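Side-chain contacts in fusolin (Unidentified entomopoxvirus, PDB 4OW5), which forms the crystalline spindles that enhance entomopoxvirus virulence and probably binds and oxidatively cleaves chitin through a lytic polysaccharide monooxygenase-like domain: residues 4-9 with 118-123; 42-47 with 107-112; 143-148 with 178-183. All blocks are in the same frame, centred on the assembly; numbering follows the deposited sequence. Where two conformers were deposited one is given.

Contact 1: 4-9 with 118-123; sequences ITFPIA and TPTVIP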
loop_
_atom_site.group_PDB
_atom_site.type_symbol
_atom_site.label_atom_id
_atom_site.label_comp_id
_atom_site.label_asym_id
_atom_site.label_seq_id
_atom_site.Cartn_x
_atom_site.Cartn_y
_atom_site.Cartn_z
ATOM N N ILE A 4 -7.023 7.609 22.628
ATOM C CA ILE A 4 -7.085 8.378 21.382
ATOM C C ILE A 4 -8.384 7.995 20.697
ATOM O O ILE A 4 -8.607 6.800 20.513
ATOM C CB ILE A 4 -5.915 8.169 20.387
ATOM C CG1 ILE A 4 -4.533 7.979 21.038
ATOM C CG2 ILE A 4 -5.885 9.314 19.363
ATOM C CD1 ILE A 4 -3.544 7.240 20.036
ATOM N N THR A 5 -9.224 8.985 20.328
ATOM C CA THR A 5 -10.455 8.739 19.576
ATOM C C THR A 5 -10.253 9.115 18.132
ATOM O O THR A 5 -10.935 8.561 17.285
ATOM C CB THR A 5 -11.665 9.398 20.167
ATOM O OG1 THR A 5 -11.357 10.749 20.474
ATOM C CG2 THR A 5 -12.180 8.634 21.367
ATOM N N PHE A 6 -9.346 10.020 17.825
ATOM C CA PHE A 6 -9.062 10.318 16.407
ATOM C C PHE A 6 -7.595 10.647 16.217
ATOM O O PHE A 6 -7.172 11.661 16.761
ATOM C CB PHE A 6 -9.915 11.461 15.833
ATOM C CG PHE A 6 -9.713 11.519 14.337
ATOM C CD1 PHE A 6 -10.170 10.495 13.528
ATOM C CD2 PHE A 6 -8.934 12.513 13.759
ATOM C CE1 PHE A 6 -9.829 10.434 12.191
ATOM C CE2 PHE A 6 -8.672 12.509 12.382
ATOM C CZ PHE A 6 -9.139 11.467 11.606
ATOM N N PRO A 7 -6.814 9.861 15.432
ATOM C CA PRO A 7 -7.177 8.563 14.801
ATOM C C PRO A 7 -7.408 7.538 15.907
ATOM O O PRO A 7 -6.644 7.524 16.864
ATOM C CB PRO A 7 -5.955 8.202 13.934
ATOM C CG PRO A 7 -4.977 9.284 14.077
ATOM C CD PRO A 7 -5.395 10.181 15.230
ATOM N N ILE A 8 -8.434 6.720 15.792
ATOM C CA ILE A 8 -8.836 5.792 16.860
ATOM C C ILE A 8 -7.668 4.918 17.308
ATOM O O ILE A 8 -6.936 4.375 16.467
ATOM C CB ILE A 8 -10.078 4.958 16.473
ATOM C CG1 ILE A 8 -10.662 4.252 17.709
ATOM C CG2 ILE A 8 -9.842 3.983 15.326
ATOM C CD1 ILE A 8 -12.067 3.592 17.482
ATOM N N ALA A 9 -7.451 4.838 18.645
ATOM C CA ALA A 9 -6.366 4.023 19.170
ATOM C C ALA A 9 -6.667 2.536 18.874
ATOM O O ALA A 9 -7.832 2.130 18.831
ATOM C CB ALA A 9 -6.213 4.223 20.664
ATOM N N THR A 118 -6.151 -2.919 11.469
ATOM C CA THR A 118 -7.028 -2.085 10.658
ATOM C C THR A 118 -6.675 -0.625 10.906
ATOM O O THR A 118 -6.775 -0.169 12.049
ATOM C CB THR A 118 -8.504 -2.343 10.939
ATOM O OG1 THR A 118 -8.779 -3.710 10.685
ATOM C CG2 THR A 118 -9.444 -1.448 10.073
ATOM N N PRO A 119 -6.316 0.129 9.849
ATOM C CA PRO A 119 -5.983 1.532 10.059
ATOM C C PRO A 119 -7.108 2.478 9.795
ATOM O O PRO A 119 -8.048 2.167 9.088
ATOM C CB PRO A 119 -4.895 1.751 9.015
ATOM C CG PRO A 119 -5.423 0.937 7.814
ATOM C CD PRO A 119 -6.079 -0.275 8.444
ATOM N N THR A 120 -6.945 3.687 10.291
ATOM C CA THR A 120 -7.721 4.836 9.892
ATOM C C THR A 120 -7.203 5.193 8.498
ATOM O O THR A 120 -5.994 5.388 8.340
ATOM C CB THR A 120 -7.535 6.003 10.871
ATOM O OG1 THR A 120 -8.166 5.674 12.114
ATOM C CG2 THR A 120 -8.068 7.344 10.287
ATOM N N VAL A 121 -8.083 5.309 7.516
ATOM C CA VAL A 121 -7.708 5.604 6.135
ATOM C C VAL A 121 -7.944 7.062 5.834
ATOM O O VAL A 121 -9.089 7.483 5.751
ATOM C CB VAL A 121 -8.499 4.713 5.157
ATOM C CG1 VAL A 121 -8.182 5.077 3.712
ATOM C CG2 VAL A 121 -8.233 3.225 5.441
ATOM N N ILE A 122 -6.867 7.820 5.620
ATOM C CA ILE A 122 -6.939 9.244 5.323
ATOM C C ILE A 122 -6.700 9.464 3.815
ATOM O O ILE A 122 -5.585 9.284 3.341
ATOM C CB ILE A 122 -5.910 10.023 6.202
ATOM C CG1 ILE A 122 -6.184 9.691 7.717
ATOM C CG2 ILE A 122 -5.973 11.569 5.906
ATOM C CD1 ILE A 122 -5.276 10.288 8.639
ATOM N N PRO A 123 -7.710 9.905 3.051
ATOM C CA PRO A 123 -7.482 10.163 1.616
ATOM C C PRO A 123 -6.631 11.413 1.363
ATOM O O PRO A 123 -6.725 12.396 2.089
ATOM C CB PRO A 123 -8.907 10.328 1.040
ATOM C CG PRO A 123 -9.857 10.037 2.161
ATOM C CD PRO A 123 -9.099 10.241 3.438
HETATM O O HOH W 1 -6.518 4.579 13.772
#

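Contact 2: 42-47 with 107-112; sequences YNKVLQ and DKTGMD. With EDO (1,2-ethanediol), chain E; EDO (1,2-ethanediol), chain H.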
loop_
_atom_site.group_PDB
_atom_site.type_symbol
_atom_site.label_atom_id
_atom_site.label_comp_id
_atom_site.label_asym_id
_atom_site.label_seq_id
_atom_site.Cartn_x
_atom_site.Cartn_y
_atom_site.Cartn_z
ATOM N N TYR A 42 -5.483 -15.028 25.922
ATOM C CA TYR A 42 -6.264 -16.192 26.333
ATOM C C TYR A 42 -5.382 -17.480 26.285
ATOM O O TYR A 42 -5.271 -18.195 27.283
ATOM C CB TYR A 42 -7.479 -16.326 25.404
ATOM C CG TYR A 42 -8.418 -17.474 25.709
ATOM C CD1 TYR A 42 -8.385 -18.638 24.961
ATOM C CD2 TYR A 42 -9.422 -17.341 26.656
ATOM C CE1 TYR A 42 -9.262 -19.691 25.216
ATOM C CE2 TYR A 42 -10.306 -18.392 26.933
ATOM C CZ TYR A 42 -10.213 -19.571 26.215
ATOM O OH TYR A 42 -11.088 -20.594 26.476
ATOM N N ASN A 43 -4.698 -17.708 25.170
ATOM C CA ASN A 43 -3.844 -18.908 25.047
ATOM C C ASN A 43 -2.615 -18.854 25.969
ATOM O O ASN A 43 -2.224 -19.906 26.466
ATOM C CB ASN A 43 -3.419 -19.144 23.604
ATOM C CG ASN A 43 -4.563 -19.519 22.710
ATOM O OD1 ASN A 43 -5.587 -19.993 23.161
ATOM N ND2 ASN A 43 -4.456 -19.240 21.435
ATOM N N LYS A 44 -2.053 -17.668 26.258
ATOM C CA LYS A 44 -0.907 -17.512 27.169
ATOM C C LYS A 44 -1.269 -17.965 28.594
ATOM O O LYS A 44 -0.509 -18.705 29.229
ATOM C CB LYS A 44 -0.423 -16.069 27.184
ATOM C CG LYS A 44 0.880 -15.830 27.965
ATOM C CD LYS A 44 1.207 -14.329 27.839
ATOM C CE LYS A 44 2.415 -13.882 28.612
ATOM N NZ LYS A 44 2.752 -12.475 28.276
ATOM N N VAL A 45 -2.451 -17.555 29.066
ATOM C CA VAL A 45 -2.953 -17.927 30.372
ATOM C C VAL A 45 -3.227 -19.426 30.423
ATOM O O VAL A 45 -2.911 -20.046 31.439
ATOM C CB VAL A 45 -4.192 -17.071 30.773
ATOM C CG1 VAL A 45 -4.803 -17.541 32.093
ATOM C CG2 VAL A 45 -3.793 -15.588 30.866
ATOM N N LEU A 46 -3.785 -20.011 29.366
ATOM C CA LEU A 46 -4.067 -21.452 29.343
ATOM C C LEU A 46 -2.770 -22.242 29.378
ATOM O O LEU A 46 -2.717 -23.266 30.031
ATOM C CB LEU A 46 -4.871 -21.877 28.102
ATOM C CG LEU A 46 -6.357 -21.452 28.053
ATOM C CD1 LEU A 46 -6.967 -21.883 26.763
ATOM C CD2 LEU A 46 -7.165 -22.043 29.203
ATOM N N GLN A 47 -1.735 -21.783 28.651
ATOM C CA GLN A 47 -0.422 -22.437 28.626
ATOM C C GLN A 47 0.221 -22.409 29.998
ATOM O O GLN A 47 0.951 -23.324 30.332
ATOM C CB GLN A 47 0.518 -21.749 27.610
ATOM C CG GLN A 47 0.167 -22.097 26.164
ATOM C CD GLN A 47 0.560 -23.499 25.746
ATOM O OE1 GLN A 47 1.154 -24.269 26.501
ATOM N NE2 GLN A 47 0.230 -23.858 24.519
ATOM N N ASP A 107 -2.138 -8.018 31.708
ATOM C CA ASP A 107 -1.395 -8.378 30.502
ATOM C C ASP A 107 -2.142 -7.812 29.284
ATOM O O ASP A 107 -3.258 -8.242 28.990
ATOM C CB ASP A 107 -1.209 -9.883 30.385
ATOM C CG ASP A 107 -0.314 -10.296 29.225
ATOM O OD1 ASP A 107 -0.299 -9.581 28.191
ATOM O OD2 ASP A 107 0.364 -11.326 29.343
ATOM N N LYS A 108 -1.528 -6.845 28.591
ATOM C CA LYS A 108 -2.129 -6.235 27.399
ATOM C C LYS A 108 -1.265 -6.499 26.171
ATOM O O LYS A 108 -1.482 -5.882 25.127
ATOM C CB LYS A 108 -2.340 -4.735 27.600
ATOM C CG LYS A 108 -3.353 -4.432 28.723
ATOM C CD LYS A 108 -3.258 -3.013 29.130
ATOM C CE LYS A 108 -4.270 -2.599 30.165
ATOM N NZ LYS A 108 -3.559 -2.110 31.370
ATOM N N THR A 109 -0.350 -7.465 26.264
ATOM C CA THR A 109 0.628 -7.808 25.225
ATOM C C THR A 109 0.056 -8.332 23.933
ATOM O O THR A 109 0.772 -8.276 22.934
ATOM C CB THR A 109 1.694 -8.773 25.705
ATOM O OG1 THR A 109 1.081 -9.989 26.114
ATOM C CG2 THR A 109 2.523 -8.191 26.799
ATOM N N GLY A 110 -1.215 -8.732 23.891
ATOM C CA GLY A 110 -1.848 -9.115 22.636
ATOM C C GLY A 110 -1.875 -7.944 21.671
ATOM O O GLY A 110 -1.755 -8.124 20.463
ATOM N N MET A 111 -1.920 -6.707 22.203
ATOM C CA MET A 111 -1.952 -5.504 21.372
ATOM C C MET A 111 -0.610 -5.219 20.696
ATOM O O MET A 111 -0.579 -4.369 19.808
ATOM C CB MET A 111 -2.433 -4.291 22.200
ATOM C CG MET A 111 -3.907 -4.434 22.662
ATOM S SD MET A 111 -5.058 -4.527 21.244
ATOM C CE MET A 111 -6.554 -5.151 22.038
ATOM N N ASP A 112 0.466 -5.956 21.019
ATOM C CA ASP A 112 1.778 -5.752 20.386
ATOM C C ASP A 112 2.115 -6.840 19.360
ATOM O O ASP A 112 3.220 -6.824 18.817
ATOM C CB ASP A 112 2.877 -5.660 21.440
ATOM C CG ASP A 112 2.940 -4.279 22.018
ATOM O OD1 ASP A 112 3.423 -3.336 21.291
ATOM O OD2 ASP A 112 2.521 -4.112 23.164
HETATM C C1 EDO E . -8.345 -19.898 21.111
HETATM O O1 EDO E . -7.851 -20.913 21.972
HETATM C C2 EDO E . -7.877 -20.154 19.675
HETATM O O2 EDO E . -6.468 -19.963 19.550
HETATM C C1 EDO H . 3.215 -3.209 18.080
HETATM O O1 EDO H . 4.374 -3.587 18.740
HETATM C C2 EDO H . 2.827 -4.188 16.966
HETATM O O2 EDO H . 2.131 -3.396 16.033
HETATM O O HOH W 2 3.476 -11.892 25.124
#

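Contact 3: 143-148 with 178-183; sequences IHEPSF and IPLVQR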
loop_
_atom_site.group_PDB
_atom_site.type_symbol
_atom_site.label_atom_id
_atom_site.label_comp_id
_atom_site.label_asym_id
_atom_site.label_seq_id
_atom_site.Cartn_x
_atom_site.Cartn_y
_atom_site.Cartn_z
ATOM N N ILE A 143 -10.676 13.366 34.052
ATOM C CA ILE A 143 -9.928 14.604 33.827
ATOM C C ILE A 143 -8.736 14.704 34.782
ATOM O O ILE A 143 -8.908 14.661 35.992
ATOM C CB ILE A 143 -10.860 15.840 33.948
ATOM C CG1 ILE A 143 -12.018 15.784 32.912
ATOM C CG2 ILE A 143 -10.047 17.141 33.793
ATOM C CD1 ILE A 143 -11.563 15.845 31.472
ATOM N N HIS A 144 -7.543 14.887 34.236
ATOM C CA HIS A 144 -6.328 15.082 35.028
ATOM C C HIS A 144 -5.500 16.206 34.468
ATOM O O HIS A 144 -5.100 16.181 33.295
ATOM C CB HIS A 144 -5.425 13.852 35.145
ATOM C CG HIS A 144 -6.097 12.638 35.676
ATOM N ND1 HIS A 144 -6.674 12.601 36.946
ATOM C CD2 HIS A 144 -6.283 11.445 35.081
ATOM C CE1 HIS A 144 -7.211 11.395 37.051
ATOM N NE2 HIS A 144 -7.029 10.687 35.956
ATOM N N GLU A 145 -5.134 17.123 35.367
ATOM C CA GLU A 145 -4.275 18.260 35.099
ATOM C C GLU A 145 -3.419 18.554 36.337
ATOM O O GLU A 145 -3.908 18.377 37.449
ATOM C CB GLU A 145 -5.097 19.495 34.714
ATOM C CG GLU A 145 -5.632 19.475 33.291
ATOM C CD GLU A 145 -4.555 19.378 32.221
ATOM O OE1 GLU A 145 -3.447 19.929 32.406
ATOM O OE2 GLU A 145 -4.822 18.737 31.185
ATOM N N PRO A 146 -2.163 18.994 36.180
ATOM C CA PRO A 146 -1.486 19.316 34.907
ATOM C C PRO A 146 -1.012 18.051 34.145
ATOM O O PRO A 146 -0.771 16.994 34.721
ATOM C CB PRO A 146 -0.297 20.187 35.349
ATOM C CG PRO A 146 -0.002 19.758 36.747
ATOM C CD PRO A 146 -1.317 19.309 37.346
ATOM N N SER A 147 -0.845 18.198 32.855
ATOM C CA SER A 147 -0.391 17.108 32.013
ATOM C C SER A 147 0.176 17.639 30.725
ATOM O O SER A 147 0.095 18.848 30.436
ATOM C CB SER A 147 -1.551 16.165 31.724
ATOM O OG SER A 147 -2.532 16.822 30.936
ATOM N N PHE A 148 0.793 16.751 29.963
ATOM C CA PHE A 148 1.335 17.091 28.649
ATOM C C PHE A 148 1.258 15.866 27.741
ATOM O O PHE A 148 1.083 14.732 28.204
ATOM C CB PHE A 148 2.785 17.607 28.749
ATOM C CG PHE A 148 3.844 16.601 29.129
ATOM C CD1 PHE A 148 4.184 16.395 30.453
ATOM C CD2 PHE A 148 4.545 15.895 28.153
ATOM C CE1 PHE A 148 5.198 15.501 30.798
ATOM C CE2 PHE A 148 5.512 14.960 28.512
ATOM C CZ PHE A 148 5.886 14.832 29.828
ATOM N N ILE A 178 -1.670 20.336 25.883
ATOM C CA ILE A 178 -2.836 20.530 25.031
ATOM C C ILE A 178 -3.972 20.963 25.985
ATOM O O ILE A 178 -4.259 20.224 26.919
ATOM C CB ILE A 178 -3.200 19.249 24.226
ATOM C CG1 ILE A 178 -1.995 18.704 23.440
ATOM C CG2 ILE A 178 -4.387 19.511 23.307
ATOM C CD1 ILE A 178 -2.308 17.516 22.647
ATOM N N PRO A 179 -4.582 22.157 25.874
ATOM C CA PRO A 179 -5.646 22.496 26.827
ATOM C C PRO A 179 -6.922 21.693 26.536
ATOM O O PRO A 179 -7.176 21.294 25.397
ATOM C CB PRO A 179 -5.859 23.998 26.594
ATOM C CG PRO A 179 -5.586 24.158 25.128
ATOM C CD PRO A 179 -4.417 23.214 24.855
ATOM N N LEU A 180 -7.687 21.418 27.586
ATOM C CA LEU A 180 -8.999 20.793 27.461
ATOM C C LEU A 180 -9.981 21.750 26.754
ATOM O O LEU A 180 -10.011 22.944 27.061
ATOM C CB LEU A 180 -9.524 20.473 28.858
ATOM C CG LEU A 180 -8.931 19.285 29.493
ATOM C CD1 LEU A 180 -8.983 19.394 31.006
ATOM C CD2 LEU A 180 -9.606 18.046 29.000
ATOM N N VAL A 181 -10.774 21.239 25.823
ATOM C CA VAL A 181 -11.763 22.040 25.082
ATOM C C VAL A 181 -13.056 21.307 25.060
ATOM O O VAL A 181 -13.055 20.086 25.200
ATOM C CB VAL A 181 -11.337 22.396 23.634
ATOM C CG1 VAL A 181 -10.341 23.549 23.620
ATOM C CG2 VAL A 181 -10.803 21.169 22.874
ATOM N N GLN A 182 -14.177 22.031 24.843
ATOM C CA GLN A 182 -15.466 21.386 24.738
ATOM C C GLN A 182 -15.474 20.531 23.499
ATOM O O GLN A 182 -15.002 20.967 22.437
ATOM C CB GLN A 182 -16.655 22.388 24.687
ATOM C CG GLN A 182 -18.015 21.705 24.873
ATOM C CD GLN A 182 -19.169 22.630 24.549
ATOM O OE1 GLN A 182 -19.350 23.669 25.176
ATOM N NE2 GLN A 182 -19.971 22.291 23.546
ATOM N N ARG A 183 -16.022 19.324 23.626
ATOM C CA ARG A 183 -16.140 18.410 22.503
ATOM C C ARG A 183 -17.106 19.009 21.479
ATOM O O ARG A 183 -18.086 19.684 21.842
ATOM C CB ARG A 183 -16.648 17.015 22.961
ATOM C CG ARG A 183 -18.158 16.956 23.181
ATOM C CD ARG A 183 -18.687 15.636 23.750
ATOM N NE ARG A 183 -19.061 14.659 22.731
ATOM C CZ ARG A 183 -20.136 14.721 21.941
ATOM N NH1 ARG A 183 -20.978 15.751 22.022
ATOM N NH2 ARG A 183 -20.367 13.764 21.049
HETATM O O HOH W 3 -2.987 20.977 29.739
HETATM O O HOH W 4 -2.318 18.495 28.060
#

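Contact 1: 4-9 with 118-123
Thr120 points its side chain at the turn Phe6-Pro7-Ile8 and meets all three residues with its two branches. Its methyl CG2 goes to the aromatic ring, lying 4.0 Å from Phe6 CE1 in an oblique approach, the two side chains crossing at about a right angle. Its hydroxyl branch is turned to the proline and the residue after it: OG1 lies 3.8 Å from Pro7 CB and 4.0 Å from Ile8 CG2. A chi1 of -70° puts OG1 beside the backbone N and anti to the carbonyl carbon, which leaves CG2 anti to N and directed at the phenylalanine. Pro7 follows a cis peptide bond, which turns the chain sharply at the end of strand 2-6 and sets the pyrrolidine ring against Thr120.

No direct hydrogen bond joins the two segments. A water lies between them, 2.7 Å from Ile8 O and 2.6 Å from Thr120 OG1. Tyr345 of the second subunit is hydrogen-bonded through its hydroxyl to both Thr120 OG1 and Ile8 N, and Tyr348 and Ile349 of that subunit pack on Phe6, so this junction is also part of the dimer interface.

Within the immunoglobulin-like beta-sandwich core of the LPMO domain, the contact bridges two sheets. Strand 2-6 is an edge of the antiparallel sheet and forms a classic beta bulge where Thr5 and Phe6 both face Glu137 of strand 131-140; strand 120-123 runs parallel to strand 223-234 in the other sheet.

Contact 2: 42-47 with 107-112
Lys44, on the last turn of helix 32-47, reaches across to an Asx turn at Asp107, which leads into the short 3-10 segment 109-112. Both elements belong to the largely helical and looped insertion between the first strand of the LPMO-like domain and strand 120-123.

The electrostatic part is one salt bridge. Lys44 NZ donates to Asp107 OD2 at 2.9 Å, meeting the oxygen on its syn side and 16° out of the carboxylate plane. The lysine chain leaves the helix with CG anti to the backbone N (chi1 -173°) and stays extended to its end, which gives it the length to span the gap. Its aliphatic part also runs close to the acid, with CE 3.4 Å from Asp107 OD2.

Hydrogen bonds within 107-112 hold the carboxylate in place for the lysine. Asp107 OD1 takes two donors from Thr109: the hydroxyl OG1 at 2.5 Å, through the syn lone pair, and the backbone N at 2.9 Å, met nearly along the C-O axis with an N-H...O angle of 157°. The two oxygens thus divide the work, OD1 closing the Asx turn and OD2 receiving the ammonium. These donors and the positive charge would be expected to favour the ionised form of the acid.

Nonpolar packing lies beside the bridge: Val45 leans on Trp100 and on Ala58 of helix 52-64, and Ile245 of the second subunit packs on Lys44.

A water completes the polar group, accepting from Lys44 NZ at 3.3 Å and donating to Thr109 OG1 at 3.2 Å, while NZ and OG1 themselves stand 3.7 Å apart.

Contact 3: 143-148 with 178-183
The loop carrying His144, a ligand of the copper or zinc site in this protein's metal-bound structures, rests its flanking residues on Leu180. With His1, also a ligand, this is consistent with the histidine brace of LPMOs, though no metal is bound in this chain.

Leu180 points toward the loop, and its two methyls divide the neighbours. CD1 lies 3.7 Å from Ile143 CG2 and 4.1 Å from Glu145 CG, whereas CD2 packs against Ile143 CD1 at 3.8 Å. Glu145 comes from the opposite direction to Leu180, and its chain bends at chi2 (-59°), bringing the carboxylate back beside Ser147. Ser147 OG donates to Glu145 OE2 at 3.0 Å, from 50° above the carboxylate plane; OE2 is also hydrogen-bonded to the hydroxyl of Tyr196. A water stands within hydrogen-bonding distance of Glu145 OE1 (2.9 Å) and Ile178 O (3.2 Å), between the segments.

The contact lies at the surface between the two sheets: strand 180-182 edges the antiparallel sheet beside strand 194-203, whose Tyr196 touches Leu180, while strand 147-154 pairs with strand 209-217 in the mixed sheet.

From the N terminus, strand 2-6 runs into the turn of contact 1, whose partner 118-123 lies more than a hundred residues later. The chain between them holds helices 10-17, 32-47, 52-64 and 80-87, and contact 2 closes a smaller loop within it, tying helix 32-47 to the segment that leads back to the sandwich. Contact 3 follows in series, closing a loop of about thirty residues that holds most of strand 147-154 and all of strand 170-176. Contacts 1 and 3 each join the two sheets, their centres about 21 Å apart, and none of the three touches another. The second subunit reaches contacts 1 and 2 but leaves contact 3 alone.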